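Local coordinates for protein inositol-3-phosphate synthase (Caenorhabditis elegans, PDB 1VKO) that belongs to the inositol-3-phosphate synthase family and carries a bound nicotinamide-adenine-dinucleotide in a Rossmann-type domain, within an assembly of four subunits, at residues E177-L180 against Q181-R185. Numbering follows the deposited sequence.
Sequences EPEL and QEKLR
Glu177 is the N-cap of helix 178-188, and its O takes a weak hydrogen bond from Gln181 N at 3.3 Å. These are the first turns of an alpha-helix, joined by i to i+4 backbone bonds. The carboxylate OE2 of Glu177 forms a salt bridge with Lys108 of the second subunit. Pro178 opens the helix, and its O receives two backbone donors. Glu182 N lies in the plane of the Pro178 carbonyl, 3.1 Å from Pro178 O. Gln181 N, an i to i+3 donor, is nearer, 2.7 Å from Pro178 O, but stands above that plane with a bent N-H angle of 131°. Glu179 O takes Lys183 N in the next helical bond. The two side chains run side by side in the same direction. Glu179 has CG anti to its N (chi1 -160°) and is extended beyond, which carries OE2 to 3.9 Å from Lys183 NZ, a long salt bridge. Their firmer partners are backbone atoms of strand 104-107: Glu179 OE1 accepts from Arg106 N, and Lys183 NZ donates to Thr104 O. Leu180 is buried, and it and Leu184 both touch Met103. Leu184 N bonds to Leu180 O. The two leucine side chains cross at a slant, with Leu180 CD1 4.1 Å from Leu184 CG.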
loop_
_atom_site.group_PDB
_atom_site.type_symbol
_atom_site.label_atom_id
_atom_site.label_comp_id
_atom_site.label_asym_id
_atom_site.label_seq_id
_atom_site.Cartn_x
_atom_site.Cartn_y
_atom_site.Cartn_z
ATOM N N GLU A 177 -9.121 -26.063 -0.845
ATOM C CA GLU A 177 -10.156 -25.921 0.176
ATOM C C GLU A 177 -10.538 -27.346 0.672
ATOM O O GLU A 177 -10.336 -28.274 -0.092
ATOM C CB GLU A 177 -11.354 -25.260 -0.486
ATOM C CG GLU A 177 -11.199 -23.804 -0.829
ATOM C CD GLU A 177 -10.722 -22.972 0.344
ATOM O OE1 GLU A 177 -11.342 -22.993 1.429
ATOM O OE2 GLU A 177 -9.705 -22.316 0.166
ATOM N N PRO A 178 -11.048 -27.523 1.902
ATOM C CA PRO A 178 -11.245 -28.849 2.468
ATOM C C PRO A 178 -12.021 -29.684 1.479
ATOM O O PRO A 178 -11.497 -30.669 1.022
ATOM C CB PRO A 178 -12.032 -28.564 3.765
ATOM C CG PRO A 178 -11.374 -27.140 4.176
ATOM C CD PRO A 178 -11.490 -26.485 2.852
ATOM N N GLU A 179 -13.167 -29.201 1.034
ATOM C CA GLU A 179 -14.028 -29.956 0.129
ATOM C C GLU A 179 -13.277 -30.605 -0.991
ATOM O O GLU A 179 -13.500 -31.782 -1.251
ATOM C CB GLU A 179 -15.128 -29.087 -0.475
ATOM C CG GLU A 179 -16.291 -29.923 -1.001
ATOM C CD GLU A 179 -17.285 -29.149 -1.863
ATOM O OE1 GLU A 179 -17.431 -27.913 -1.702
ATOM O OE2 GLU A 179 -17.930 -29.804 -2.719
ATOM N N LEU A 180 -12.405 -29.846 -1.653
ATOM C CA LEU A 180 -11.644 -30.364 -2.813
ATOM C C LEU A 180 -10.594 -31.416 -2.449
ATOM O O LEU A 180 -10.230 -32.253 -3.283
ATOM C CB LEU A 180 -11.018 -29.214 -3.651
ATOM C CG LEU A 180 -10.148 -29.550 -4.875
ATOM C CD1 LEU A 180 -10.891 -30.414 -5.912
ATOM C CD2 LEU A 180 -9.603 -28.237 -5.503
ATOM N N GLN A 181 -10.104 -31.377 -1.213
ATOM C CA GLN A 181 -9.165 -32.388 -0.731
ATOM C C GLN A 181 -9.940 -33.682 -0.523
ATOM O O GLN A 181 -9.431 -34.778 -0.825
ATOM C CB GLN A 181 -8.493 -31.954 0.584
ATOM C CG GLN A 181 -7.518 -30.747 0.481
ATOM C CD GLN A 181 -6.876 -30.376 1.812
ATOM O OE1 GLN A 181 -6.641 -31.264 2.653
ATOM N NE2 GLN A 181 -6.610 -29.055 2.028
ATOM N N GLU A 182 -11.176 -33.581 -0.032
ATOM C CA GLU A 182 -11.996 -34.806 0.113
ATOM C C GLU A 182 -12.344 -35.465 -1.209
ATOM O O GLU A 182 -12.203 -36.650 -1.348
ATOM C CB GLU A 182 -13.245 -34.570 0.958
ATOM C CG GLU A 182 -13.083 -35.012 2.412
ATOM C CD GLU A 182 -11.825 -34.467 3.069
ATOM O OE1 GLU A 182 -11.795 -33.265 3.459
ATOM O OE2 GLU A 182 -10.866 -35.258 3.199
ATOM N N LYS A 183 -12.777 -34.694 -2.183
ATOM C CA LYS A 183 -13.021 -35.206 -3.519
ATOM C C LYS A 183 -11.781 -35.857 -4.111
ATOM O O LYS A 183 -11.882 -36.898 -4.785
ATOM C CB LYS A 183 -13.492 -34.054 -4.423
ATOM C CG LYS A 183 -14.977 -33.721 -4.230
ATOM C CD LYS A 183 -15.396 -32.490 -5.003
ATOM C CE LYS A 183 -16.902 -32.445 -5.079
ATOM N NZ LYS A 183 -17.398 -31.563 -6.170
ATOM N N LEU A 184 -10.605 -35.242 -3.882
ATOM C CA LEU A 184 -9.339 -35.780 -4.407
ATOM C C LEU A 184 -8.744 -36.950 -3.620
ATOM O O LEU A 184 -7.817 -37.614 -4.094
ATOM C CB LEU A 184 -8.319 -34.695 -4.561
ATOM C CG LEU A 184 -8.492 -33.679 -5.682
ATOM C CD1 LEU A 184 -7.550 -32.654 -5.331
ATOM C CD2 LEU A 184 -8.110 -34.295 -7.029
ATOM N N ARG A 185 -9.306 -37.235 -2.449
ATOM C CA ARG A 185 -8.786 -38.273 -1.562
ATOM C C ARG A 185 -8.552 -39.685 -2.214
ATOM O O ARG A 185 -7.456 -40.236 -2.094
ATOM C CB ARG A 185 -9.641 -38.361 -0.281
ATOM C CG ARG A 185 -9.451 -39.636 0.513
ATOM C CD ARG A 185 -9.880 -39.528 1.980
ATOM N NE ARG A 185 -9.054 -40.389 2.841
ATOM C CZ ARG A 185 -9.220 -40.549 4.152
ATOM N NH1 ARG A 185 -10.183 -39.899 4.777
ATOM N NH2 ARG A 185 -8.425 -41.366 4.844
#